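Local coordinates for protein alpha-galacturonidase (Bacillus subtilis, PDB 3FEF) that hydrolyses alpha-1,4-linked galacturonides, releasing alpha-D-galacturonate, as an NAD- and manganese-dependent glycoside hydrolase of family 4, at residues Val155-Lys158 with Gly162-Ala165; Val183-Gly188 with Ser234-Glu239; Pro192-Ile197 with Gly325-Asn330; Asp245-Ser250 with Ile295-Gln300. All blocks are in the same frame, centred on the assembly; numbering follows the deposited sequence.

Contact 1 lies in the Rossmann-like part of the chain, where helix 149-159 packs on edge strand 164-167; that strand leads into helix 171-187, whose end forms contact 2. The centres of contacts 1 and 2 lie 41 Å apart. Contacts 2 and 3 adjoin in sequence, their centres 20 Å apart. Contact 4 is nested inside the loop closed by contact 3 and touches contact 2, Glu237 CG packing 4.2 Å from Ser250 O. Contacts 3 and 4 approach the active site: Gly325 and the Phe248 side chain, which borders a sulfate, are each about 7 Å from His170, the probable proton donor, while the side chains of Glu327 and Phe248 are about 13 and 10 Å from the magnesium ion.

Contact 1 of 4, residues Val155-Lys158 with Gly162-Ala165; sequences VLYK and GIKA
Tyr157, near the end of helix 149-159, sets one face of its ring over the CG2 methyl of Ile163 and carries its hydroxyl to the backbone of Ala165. The two segments bury 268 Å² between them, the CA atoms of Tyr157 and Ile163 being 6.1 Å apart. From CB the side chain of Tyr157 sets off with CG anti to the carbonyl carbon (chi1 -80°), which leads the ring across the Ile163 side chain at about a right angle. CG and CD2 then pass Ile163 CG2, the latter at 3.7 Å. This methyl is centred over one face, only 10° off the ring normal, the geometry of a CH-pi contact. Farther out, CE2 comes to 3.3 Å from Ile163 O, while CE1 on the other flank lies 3.9 Å from Ala165 CB. At the tip, OH donates to Ala165 O over 2.6 Å; the bond uses a lone pair in the carbonyl plane, with a C=O...OH angle of 127°. Since Ala165 O also lies in the plane of the ring, one interaction grips the edge while the methyl presses on a face, and together they would be expected to limit rotation of the phenol. Leu156 extends the apolar seam, with CB 3.9 Å from Ile163 CD1 and CD1 4.1 Å from Ala165 CB. Behind it stand Phe126 and Ala130 of helix 112-136, and both Ile163 and Ala165 also rest on Val142. Helix and returning strand thus close the beta-alpha-beta unit 141-144, 149-159, 164-167, at the edge of the parallel sheet of the NAD-binding, Rossmann-type fold.

Contact 2 of 4, residues Val183-Gly188 with Ser234-Glu239; sequences VTERLG and SGYELE
The last turn of helix 171-187 meets the loop that leads from helix 220-231 to helix 253-262 through a single pair, Glu185 and Tyr236. It is a small surface contact, burying 79 Å² in all. The two side chains come from opposite directions: Glu185 has CG anti to the backbone N (chi1 -164°) and is bent at chi2, which as modelled points its carboxylate toward the edge of the Tyr236 ring, although OE1 sits too close to that ring for its position to be trusted. The hydroxyl of Tyr236 accordingly gives at most a weak and doubtful hydrogen bond to Glu185 OE1, at 3.3 Å. OE2 is placed by other partners: Tyr231 OH hydrogen-bonds to it, and Arg186 NH1 forms a salt bridge to Glu185 OE2 at 3.2 Å, with the oxygen tilted from the guanidinium plane. Tyr231 also packs edge-to-face with Tyr236, so both partners of the pair are tied to helix 220-231. The arrangement is that of a surface junction between the C-terminal turn of helix 171-187 and the loop after helix 220-231, with Tyr231 bridging the two.

Contact 3 of 4, residues Pro192-Ile197 with Gly325-Asn330; sequences PRREDI and GEEGVN
Unusually, Arg194 NH2 meets Glu327 OE2 from above the carboxylate plane, 36° out of it, instead of in the coplanar manner of a bidentate salt bridge. Arg194 NH2 and Glu327 OE2 are nonetheless 2.8 Å apart, a normal length for a charged hydrogen bond, and the guanidinium and carboxylate planes stand 76° apart. A water accepts from Arg194 NH1 at 3.2 Å and donates to Glu327 OE2 at 2.9 Å, so this oxygen receives both a direct and a water-mediated link. Arg194 reaches across with CG between its backbone N and carbonyl carbon (chi1 64°) and a bend at chi2. Glu327 OE1 accepts an almost straight 2.7 Å bond from Asn330 ND2, which approaches on the syn side but tilted out of the carboxylate plane. Glu195 OE2 lies 4.4 Å from Glu327 OE2, like charges that the arginine probably offsets; Glu195 also has a long, charge-only pairing with Arg193, which bonds to Asp196 through NH2. Gly325 lies about 7 Å from His170, the probable proton donor. The contact joins the 3-10 turn ahead of strand 197-202 to the residues just before helix 328-335, beside helix 171-187, whose Phe173 touches Glu327 and makes a cation-pi contact with Arg194.

Contact 4 of 4, residues Asp245-Ser250 with Ile295-Gln300; sequences DSVFCS and ISFRKQ. With SO4 (sulfate ion), chain E.
Val247 and Phe248, the central residues of a type I beta turn, pack against Phe297 in the first turn of helix 295-314. The innermost shell is apolar. Val247 CG2 stands over the face of the Phe297 ring, 4.0 Å from its centroid and 10° from the normal, a CH-pi contact, and the same methyl also lies over the centre of the Phe248 ring. The two rings are inclined at 78° and meet obliquely, Phe248 CE2 lying 3.8 Å from Phe297 CZ, so the methyl fills the angle between them. Phe297 reaches out from the helix with CG anti to its backbone N (chi1 172°), which presents its ring to the turn. In the next shell a sulfate, probably from the crystallisation liquor, sits along the CE1 flank of the Phe248 ring, with sulfate O2 in plane at its edge and CE1 3.3 Å from sulfate O1. Arg298, its chain extended from CG to NE, grips the anion with both terminal nitrogens: NH1 donates to sulfate O2 at 2.8 Å and NH2 to sulfate O4 at 2.9 Å. Arg271 adds a further hydrogen bond. The anion thus lies between two arginines at what is probably the edge of the active-site region, the Phe248 side chain being about 7 Å from that of His170, the probable proton donor. Farther out, Lys299 ties the helix to helix 88-96 by salt bridges to Asp89 and Glu92. The turn itself is braced as an ST turn: the backbone N of Phe248 donates to Ser246 OG at 3.0 Å.

Contact 1 of 4, residues Val155-Lys158 with Gly162-Ala165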
loop_
_atom_site.group_PDB
_atom_site.type_symbol
_atom_site.label_atom_id
_atom_site.label_comp_id
_atom_site.label_asym_id
_atom_site.label_seq_id
_atom_site.Cartn_x
_atom_site.Cartn_y
_atom_site.Cartn_z
ATOM N N VAL A 155 -9.122 -10.695 -17.390
ATOM C CA VAL A 155 -9.991 -11.844 -17.136
ATOM C C VAL A 155 -9.129 -13.080 -17.006
ATOM O O VAL A 155 -9.368 -13.915 -16.142
ATOM C CB VAL A 155 -11.070 -12.017 -18.253
ATOM C CG1 VAL A 155 -11.782 -13.395 -18.151
ATOM C CG2 VAL A 155 -12.082 -10.866 -18.200
ATOM N N LEU A 156 -8.109 -13.197 -17.859
ATOM C CA LEU A 156 -7.173 -14.308 -17.718
ATOM C C LEU A 156 -6.674 -14.440 -16.258
ATOM O O LEU A 156 -6.699 -15.529 -15.673
ATOM C CB LEU A 156 -5.999 -14.158 -18.701
ATOM C CG LEU A 156 -6.373 -14.271 -20.178
ATOM C CD1 LEU A 156 -5.164 -14.161 -21.125
ATOM C CD2 LEU A 156 -7.146 -15.594 -20.407
ATOM N N TYR A 157 -6.202 -13.337 -15.676
ATOM C CA TYR A 157 -5.639 -13.390 -14.334
ATOM C C TYR A 157 -6.699 -13.615 -13.257
ATOM O O TYR A 157 -6.421 -14.245 -12.240
ATOM C CB TYR A 157 -4.822 -12.121 -14.010
ATOM C CG TYR A 157 -3.434 -12.152 -14.607
ATOM C CD1 TYR A 157 -3.198 -11.645 -15.879
ATOM C CD2 TYR A 157 -2.373 -12.719 -13.918
ATOM C CE1 TYR A 157 -1.937 -11.681 -16.448
ATOM C CE2 TYR A 157 -1.084 -12.758 -14.484
ATOM C CZ TYR A 157 -0.889 -12.235 -15.749
ATOM O OH TYR A 157 0.360 -12.266 -16.336
ATOM N N LYS A 158 -7.896 -13.087 -13.473
ATOM C CA LYS A 158 -8.961 -13.227 -12.494
ATOM C C LYS A 158 -9.412 -14.676 -12.427
ATOM O O LYS A 158 -9.745 -15.196 -11.358
ATOM C CB LYS A 158 -10.150 -12.322 -12.827
ATOM C CG LYS A 158 -9.894 -10.833 -12.603
ATOM C CD LYS A 158 -11.058 -9.965 -13.122
ATOM C CE LYS A 158 -12.246 -9.976 -12.168
ATOM N NZ LYS A 158 -12.001 -9.106 -10.960
ATOM N N GLY A 162 -2.640 -17.743 -11.331
ATOM C CA GLY A 162 -1.249 -18.138 -11.584
ATOM C C GLY A 162 -0.831 -18.103 -13.055
ATOM O O GLY A 162 0.302 -18.450 -13.401
ATOM N N ILE A 163 -1.745 -17.714 -13.936
ATOM C CA ILE A 163 -1.430 -17.746 -15.343
ATOM C C ILE A 163 -0.197 -16.868 -15.651
ATOM O O ILE A 163 0.045 -15.862 -14.993
ATOM C CB ILE A 163 -2.627 -17.264 -16.167
ATOM C CG1 ILE A 163 -2.498 -17.729 -17.621
ATOM C CG2 ILE A 163 -2.766 -15.751 -16.063
ATOM C CD1 ILE A 163 -3.694 -17.351 -18.502
ATOM N N LYS A 164 0.558 -17.251 -16.670
ATOM C CA LYS A 164 1.672 -16.454 -17.162
ATOM C C LYS A 164 1.304 -15.801 -18.483
ATOM O O LYS A 164 1.556 -16.359 -19.545
ATOM C CB LYS A 164 2.894 -17.338 -17.332
ATOM C CG LYS A 164 3.430 -17.817 -16.010
ATOM C CD LYS A 164 3.981 -19.248 -16.131
ATOM C CE LYS A 164 5.438 -19.248 -16.488
ATOM N NZ LYS A 164 5.759 -20.558 -17.072
ATOM N N ALA A 165 0.706 -14.615 -18.407
ATOM C CA ALA A 165 0.157 -13.963 -19.581
ATOM C C ALA A 165 0.584 -12.513 -19.768
ATOM O O ALA A 165 0.615 -11.716 -18.815
ATOM C CB ALA A 165 -1.389 -14.034 -19.556
#

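Contact 2 of 4, residues Val183-Gly188 with Ser234-Glu239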
loop_
_atom_site.group_PDB
_atom_site.type_symbol
_atom_site.label_atom_id
_atom_site.label_comp_id
_atom_site.label_asym_id
_atom_site.label_seq_id
_atom_site.Cartn_x
_atom_site.Cartn_y
_atom_site.Cartn_z
ATOM N N VAL A 183 13.673 12.852 -35.858
ATOM C CA VAL A 183 15.120 12.941 -35.693
ATOM C C VAL A 183 15.828 13.254 -37.020
ATOM O O VAL A 183 16.673 14.145 -37.087
ATOM C CB VAL A 183 15.688 11.623 -35.144
ATOM C CG1 VAL A 183 17.214 11.619 -35.210
ATOM C CG2 VAL A 183 15.180 11.368 -33.694
ATOM N N THR A 184 15.491 12.505 -38.061
ATOM C CA THR A 184 16.016 12.770 -39.386
ATOM C C THR A 184 15.621 14.162 -39.885
ATOM O O THR A 184 16.461 14.929 -40.341
ATOM C CB THR A 184 15.507 11.751 -40.399
ATOM O OG1 THR A 184 15.891 10.441 -39.981
ATOM C CG2 THR A 184 16.107 12.032 -41.780
ATOM N N GLU A 185 14.343 14.495 -39.793
ATOM C CA GLU A 185 13.909 15.787 -40.293
ATOM C C GLU A 185 14.383 16.985 -39.479
ATOM O O GLU A 185 14.589 18.050 -40.036
ATOM C CB GLU A 185 12.401 15.854 -40.448
ATOM C CG GLU A 185 12.000 17.015 -41.324
ATOM C CD GLU A 185 10.760 17.697 -40.837
ATOM O OE1 GLU A 185 9.671 17.099 -40.981
ATOM O OE2 GLU A 185 10.877 18.834 -40.318
ATOM N N ARG A 186 14.548 16.827 -38.171
ATOM C CA ARG A 186 14.910 17.956 -37.336
ATOM C C ARG A 186 16.424 18.051 -37.209
ATOM O O ARG A 186 16.967 19.130 -37.005
ATOM C CB ARG A 186 14.290 17.846 -35.932
ATOM C CG ARG A 186 12.780 17.563 -35.864
ATOM C CD ARG A 186 11.936 18.651 -36.535
ATOM N NE ARG A 186 12.396 19.997 -36.193
ATOM C CZ ARG A 186 12.118 21.080 -36.908
ATOM N NH1 ARG A 186 11.381 20.982 -38.008
ATOM N NH2 ARG A 186 12.579 22.265 -36.526
ATOM N N LEU A 187 17.104 16.921 -37.317
ATOM C CA LEU A 187 18.527 16.882 -37.012
ATOM C C LEU A 187 19.354 16.500 -38.220
ATOM O O LEU A 187 20.561 16.724 -38.247
ATOM C CB LEU A 187 18.809 15.906 -35.864
ATOM C CG LEU A 187 17.941 16.093 -34.615
ATOM C CD1 LEU A 187 18.339 15.123 -33.490
ATOM C CD2 LEU A 187 17.987 17.546 -34.135
ATOM N N GLY A 188 18.712 15.921 -39.221
ATOM C CA GLY A 188 19.414 15.542 -40.441
ATOM C C GLY A 188 20.149 14.215 -40.368
ATOM O O GLY A 188 20.775 13.793 -41.339
ATOM N N SER A 234 -0.813 22.106 -39.338
ATOM C CA SER A 234 -0.863 21.408 -40.624
ATOM C C SER A 234 -0.839 19.892 -40.470
ATOM O O SER A 234 -1.242 19.172 -41.376
ATOM C CB SER A 234 0.318 21.832 -41.489
ATOM O OG SER A 234 1.530 21.448 -40.860
ATOM N N GLY A 235 -0.358 19.409 -39.328
ATOM C CA GLY A 235 -0.157 17.987 -39.157
ATOM C C GLY A 235 1.205 17.619 -39.699
ATOM O O GLY A 235 1.891 18.459 -40.294
ATOM N N TYR A 236 1.611 16.373 -39.486
ATOM C CA TYR A 236 2.847 15.897 -40.054
ATOM C C TYR A 236 2.667 14.480 -40.562
ATOM O O TYR A 236 2.148 13.614 -39.849
ATOM C CB TYR A 236 3.977 15.944 -39.027
ATOM C CG TYR A 236 5.267 15.423 -39.602
ATOM C CD1 TYR A 236 6.220 16.291 -40.111
ATOM C CD2 TYR A 236 5.512 14.056 -39.677
ATOM C CE1 TYR A 236 7.390 15.816 -40.659
ATOM C CE2 TYR A 236 6.676 13.572 -40.224
ATOM C CZ TYR A 236 7.611 14.459 -40.712
ATOM O OH TYR A 236 8.776 13.984 -41.261
ATOM N N GLU A 237 3.099 14.240 -41.792
ATOM C CA GLU A 237 2.886 12.949 -42.427
ATOM C C GLU A 237 4.195 12.179 -42.634
ATOM O O GLU A 237 5.208 12.741 -43.053
ATOM C CB GLU A 237 2.164 13.137 -43.766
ATOM C CG GLU A 237 0.687 13.486 -43.631
ATOM C CD GLU A 237 0.092 14.071 -44.903
ATOM O OE1 GLU A 237 0.666 15.042 -45.447
ATOM O OE2 GLU A 237 -0.959 13.571 -45.355
ATOM N N LEU A 238 4.166 10.887 -42.343
ATOM C CA LEU A 238 5.346 10.053 -42.503
ATOM C C LEU A 238 5.828 10.076 -43.958
ATOM O O LEU A 238 5.028 10.227 -44.887
ATOM C CB LEU A 238 5.057 8.616 -42.041
ATOM C CG LEU A 238 4.596 8.464 -40.585
ATOM C CD1 LEU A 238 4.178 7.018 -40.260
ATOM C CD2 LEU A 238 5.678 8.942 -39.646
ATOM N N GLU A 239 7.138 9.944 -44.140
ATOM C CA GLU A 239 7.745 9.896 -45.474
ATOM C C GLU A 239 6.933 9.042 -46.448
ATOM O O GLU A 239 6.609 7.890 -46.154
ATOM C CB GLU A 239 9.180 9.350 -45.395
#

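Contact 3 of 4, residues Pro192-Ile197 with Gly325-Asn330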
loop_
_atom_site.group_PDB
_atom_site.type_symbol
_atom_site.label_atom_id
_atom_site.label_comp_id
_atom_site.label_asym_id
_atom_site.label_seq_id
_atom_site.Cartn_x
_atom_site.Cartn_y
_atom_site.Cartn_z
ATOM N N PRO A 192 18.756 4.034 -37.784
ATOM C CA PRO A 192 18.763 2.736 -38.462
ATOM C C PRO A 192 17.558 1.852 -38.106
ATOM O O PRO A 192 17.074 1.098 -38.948
ATOM C CB PRO A 192 20.072 2.081 -37.972
ATOM C CG PRO A 192 20.727 3.068 -37.020
ATOM C CD PRO A 192 19.695 4.078 -36.648
ATOM N N ARG A 193 17.075 1.947 -36.871
ATOM C CA ARG A 193 15.955 1.118 -36.424
ATOM C C ARG A 193 15.076 1.878 -35.448
ATOM O O ARG A 193 15.580 2.625 -34.602
ATOM C CB ARG A 193 16.477 -0.142 -35.735
ATOM C CG ARG A 193 16.865 -1.264 -36.677
ATOM C CD ARG A 193 17.998 -2.099 -36.089
ATOM N NE ARG A 193 18.397 -1.657 -34.751
ATOM C CZ ARG A 193 18.188 -2.343 -33.632
ATOM N NH1 ARG A 193 17.568 -3.512 -33.665
ATOM N NH2 ARG A 193 18.601 -1.856 -32.470
ATOM N N ARG A 194 13.764 1.677 -35.547
ATOM C CA ARG A 194 12.854 2.305 -34.596
ATOM C C ARG A 194 13.167 1.834 -33.176
ATOM O O ARG A 194 12.893 2.544 -32.214
ATOM C CB ARG A 194 11.379 2.097 -34.975
ATOM C CG ARG A 194 10.890 0.649 -34.955
ATOM C CD ARG A 194 10.034 0.361 -33.731
ATOM N NE ARG A 194 9.698 -1.058 -33.634
ATOM C CZ ARG A 194 9.943 -1.818 -32.572
ATOM N NH1 ARG A 194 10.501 -1.298 -31.486
ATOM N NH2 ARG A 194 9.597 -3.097 -32.583
ATOM N N GLU A 195 13.777 0.658 -33.055
ATOM C CA GLU A 195 14.261 0.179 -31.760
ATOM C C GLU A 195 15.184 1.178 -31.084
ATOM O O GLU A 195 15.163 1.302 -29.869
ATOM C CB GLU A 195 15.017 -1.144 -31.908
ATOM C CG GLU A 195 14.129 -2.334 -32.207
ATOM C CD GLU A 195 14.033 -2.684 -33.700
ATOM O OE1 GLU A 195 14.182 -1.795 -34.577
ATOM O OE2 GLU A 195 13.800 -3.874 -33.986
ATOM N N ASP A 196 16.024 1.865 -31.859
ATOM C CA ASP A 196 16.976 2.820 -31.290
ATOM C C ASP A 196 16.309 4.055 -30.653
ATOM O O ASP A 196 16.977 4.880 -30.031
ATOM C CB ASP A 196 17.953 3.292 -32.357
ATOM C CG ASP A 196 18.796 2.156 -32.910
ATOM O OD1 ASP A 196 19.034 1.176 -32.156
ATOM O OD2 ASP A 196 19.211 2.247 -34.094
ATOM N N ILE A 197 15.010 4.208 -30.849
ATOM C CA ILE A 197 14.288 5.267 -30.172
ATOM C C ILE A 197 13.880 4.672 -28.845
ATOM O O ILE A 197 12.920 3.918 -28.774
ATOM C CB ILE A 197 13.036 5.718 -30.944
ATOM C CG1 ILE A 197 13.409 6.022 -32.399
ATOM C CG2 ILE A 197 12.416 6.975 -30.270
ATOM C CD1 ILE A 197 14.361 7.219 -32.501
ATOM N N GLY A 325 7.512 -6.727 -38.463
ATOM C CA GLY A 325 7.557 -5.535 -37.628
ATOM C C GLY A 325 7.016 -5.808 -36.233
ATOM O O GLY A 325 7.120 -4.965 -35.350
ATOM N N GLU A 326 6.444 -6.990 -36.023
ATOM C CA GLU A 326 5.907 -7.360 -34.699
ATOM C C GLU A 326 7.009 -7.939 -33.821
ATOM O O GLU A 326 8.043 -8.327 -34.330
ATOM C CB GLU A 326 4.760 -8.362 -34.845
ATOM C CG GLU A 326 3.585 -7.821 -35.651
ATOM C CD GLU A 326 3.038 -6.501 -35.098
ATOM O OE1 GLU A 326 3.355 -6.146 -33.940
ATOM O OE2 GLU A 326 2.285 -5.815 -35.828
ATOM N N GLU A 327 6.786 -8.008 -32.512
ATOM C CA GLU A 327 7.781 -8.577 -31.585
ATOM C C GLU A 327 7.397 -9.967 -31.047
ATOM O O GLU A 327 8.161 -10.597 -30.297
ATOM C CB GLU A 327 8.063 -7.614 -30.422
ATOM C CG GLU A 327 8.637 -6.257 -30.838
ATOM C CD GLU A 327 10.162 -6.259 -31.034
ATOM O OE1 GLU A 327 10.774 -7.343 -31.128
ATOM O OE2 GLU A 327 10.755 -5.156 -31.094
ATOM N N GLY A 328 6.227 -10.453 -31.439
ATOM C CA GLY A 328 5.753 -11.751 -30.966
ATOM C C GLY A 328 6.829 -12.815 -30.921
ATOM O O GLY A 328 7.136 -13.383 -29.859
ATOM N N VAL A 329 7.413 -13.091 -32.078
ATOM C CA VAL A 329 8.436 -14.128 -32.191
ATOM C C VAL A 329 9.737 -13.819 -31.447
ATOM O O VAL A 329 10.374 -14.719 -30.891
ATOM C CB VAL A 329 8.714 -14.418 -33.653
ATOM C CG1 VAL A 329 9.928 -15.343 -33.799
ATOM C CG2 VAL A 329 7.458 -15.027 -34.284
ATOM N N ASN A 330 10.148 -12.555 -31.468
ATOM C CA ASN A 330 11.265 -12.112 -30.661
ATOM C C ASN A 330 10.989 -12.367 -29.178
ATOM O O ASN A 330 11.874 -12.786 -28.434
ATOM C CB ASN A 330 11.521 -10.623 -30.879
ATOM C CG ASN A 330 12.155 -10.332 -32.233
ATOM O OD1 ASN A 330 12.691 -11.229 -32.885
ATOM N ND2 ASN A 330 12.103 -9.071 -32.657
HETATM O O HOH W 1 10.185 -3.234 -28.932
#

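Contact 4 of 4, residues Asp245-Ser250 with Ile295-Gln300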
loop_
_atom_site.group_PDB
_atom_site.type_symbol
_atom_site.label_atom_id
_atom_site.label_comp_id
_atom_site.label_asym_id
_atom_site.label_seq_id
_atom_site.Cartn_x
_atom_site.Cartn_y
_atom_site.Cartn_z
ATOM N N ASP A 245 -4.557 8.069 -47.328
ATOM C CA ASP A 245 -4.307 6.778 -47.966
ATOM C C ASP A 245 -5.227 5.677 -47.435
ATOM O O ASP A 245 -5.726 4.868 -48.205
ATOM C CB ASP A 245 -2.834 6.336 -47.835
ATOM C CG ASP A 245 -1.857 7.302 -48.500
ATOM O OD1 ASP A 245 -2.292 8.137 -49.330
ATOM O OD2 ASP A 245 -0.643 7.224 -48.183
ATOM N N SER A 246 -5.445 5.633 -46.125
ATOM C CA SER A 246 -6.326 4.619 -45.556
ATOM C C SER A 246 -6.907 5.062 -44.224
ATOM O O SER A 246 -6.479 6.064 -43.653
ATOM C CB SER A 246 -5.572 3.320 -45.352
ATOM O OG SER A 246 -4.815 3.393 -44.160
ATOM N N VAL A 247 -7.882 4.305 -43.732
ATOM C CA VAL A 247 -8.485 4.596 -42.433
ATOM C C VAL A 247 -7.460 4.487 -41.294
ATOM O O VAL A 247 -7.706 4.942 -40.182
ATOM C CB VAL A 247 -9.691 3.675 -42.149
ATOM C CG1 VAL A 247 -10.610 3.643 -43.346
ATOM C CG2 VAL A 247 -9.239 2.274 -41.796
ATOM N N PHE A 248 -6.297 3.913 -41.579
ATOM C CA PHE A 248 -5.291 3.715 -40.541
ATOM C C PHE A 248 -4.323 4.880 -40.387
ATOM O O PHE A 248 -3.580 4.941 -39.408
ATOM C CB PHE A 248 -4.524 2.422 -40.790
ATOM C CG PHE A 248 -5.382 1.206 -40.710
ATOM C CD1 PHE A 248 -5.912 0.802 -39.495
ATOM C CD2 PHE A 248 -5.676 0.471 -41.846
ATOM C CE1 PHE A 248 -6.710 -0.314 -39.410
ATOM C CE2 PHE A 248 -6.475 -0.662 -41.768
ATOM C CZ PHE A 248 -7.000 -1.052 -40.556
ATOM N N CYS A 249 -4.355 5.809 -41.337
ATOM C CA CYS A 249 -3.348 6.862 -41.414
ATOM C C CYS A 249 -3.773 8.174 -40.779
ATOM O O CYS A 249 -4.949 8.411 -40.541
ATOM C CB CYS A 249 -3.002 7.135 -42.876
ATOM S SG CYS A 249 -2.220 5.752 -43.696
ATOM N N SER A 250 -2.811 9.052 -40.534
ATOM C CA SER A 250 -3.147 10.331 -39.936
ATOM C C SER A 250 -2.010 11.300 -40.156
ATOM O O SER A 250 -0.985 10.934 -40.704
ATOM C CB SER A 250 -3.393 10.166 -38.433
ATOM O OG SER A 250 -2.243 10.540 -37.677
ATOM N N ILE A 295 -17.800 -0.251 -39.926
ATOM C CA ILE A 295 -17.786 -1.715 -39.955
ATOM C C ILE A 295 -17.759 -2.285 -41.371
ATOM O O ILE A 295 -17.334 -3.415 -41.577
ATOM C CB ILE A 295 -18.939 -2.331 -39.178
ATOM C CG1 ILE A 295 -18.824 -1.938 -37.701
ATOM C CG2 ILE A 295 -18.922 -3.857 -39.321
ATOM C CD1 ILE A 295 -17.411 -2.090 -37.135
ATOM N N SER A 296 -18.215 -1.503 -42.340
ATOM C CA SER A 296 -18.207 -1.933 -43.730
ATOM C C SER A 296 -16.767 -2.104 -44.217
ATOM O O SER A 296 -16.466 -3.010 -44.992
ATOM C CB SER A 296 -18.925 -0.903 -44.593
ATOM O OG SER A 296 -18.266 0.342 -44.482
ATOM N N PHE A 297 -15.875 -1.232 -43.752
ATOM C CA PHE A 297 -14.487 -1.368 -44.114
ATOM C C PHE A 297 -13.986 -2.735 -43.670
ATOM O O PHE A 297 -13.246 -3.399 -44.398
ATOM C CB PHE A 297 -13.619 -0.275 -43.495
ATOM C CG PHE A 297 -12.150 -0.503 -43.712
ATOM C CD1 PHE A 297 -11.516 -0.002 -44.835
ATOM C CD2 PHE A 297 -11.417 -1.260 -42.819
ATOM C CE1 PHE A 297 -10.168 -0.232 -45.055
ATOM C CE2 PHE A 297 -10.073 -1.499 -43.039
ATOM C CZ PHE A 297 -9.450 -0.981 -44.159
ATOM N N ARG A 298 -14.401 -3.166 -42.483
ATOM C CA ARG A 298 -13.905 -4.427 -41.941
ATOM C C ARG A 298 -14.481 -5.614 -42.671
ATOM O O ARG A 298 -13.830 -6.648 -42.777
ATOM C CB ARG A 298 -14.186 -4.549 -40.428
ATOM C CG ARG A 298 -13.463 -3.477 -39.597
ATOM C CD ARG A 298 -13.663 -3.645 -38.089
ATOM N NE ARG A 298 -13.101 -2.501 -37.379
ATOM C CZ ARG A 298 -11.844 -2.432 -36.960
ATOM N NH1 ARG A 298 -11.405 -1.345 -36.339
ATOM N NH2 ARG A 298 -11.030 -3.450 -37.152
ATOM N N LYS A 299 -15.719 -5.491 -43.138
ATOM C CA LYS A 299 -16.316 -6.587 -43.896
ATOM C C LYS A 299 -15.622 -6.692 -45.245
ATOM O O LYS A 299 -15.227 -7.782 -45.666
ATOM C CB LYS A 299 -17.827 -6.412 -44.035
ATOM C CG LYS A 299 -18.549 -6.691 -42.726
ATOM C CD LYS A 299 -20.057 -6.597 -42.851
ATOM C CE LYS A 299 -20.708 -7.178 -41.604
ATOM N NZ LYS A 299 -22.064 -6.596 -41.364
ATOM N N GLN A 300 -15.418 -5.543 -45.878
ATOM C CA GLN A 300 -14.678 -5.476 -47.129
ATOM C C GLN A 300 -13.262 -6.035 -46.960
ATOM O O GLN A 300 -12.840 -6.922 -47.702
ATOM C CB GLN A 300 -14.609 -4.034 -47.637
ATOM C CG GLN A 300 -13.798 -3.880 -48.902
ATOM C CD GLN A 300 -13.851 -2.468 -49.470
ATOM O OE1 GLN A 300 -13.134 -2.143 -50.427
ATOM N NE2 GLN A 300 -14.703 -1.616 -48.884
HETATM S S SO4 E . -7.761 -2.438 -36.245
HETATM O O1 SO4 E . -7.117 -2.893 -37.472
HETATM O O2 SO4 E . -8.613 -1.283 -36.505
HETATM O O3 SO4 E . -6.724 -2.077 -35.288
HETATM O O4 SO4 E . -8.563 -3.519 -35.689
#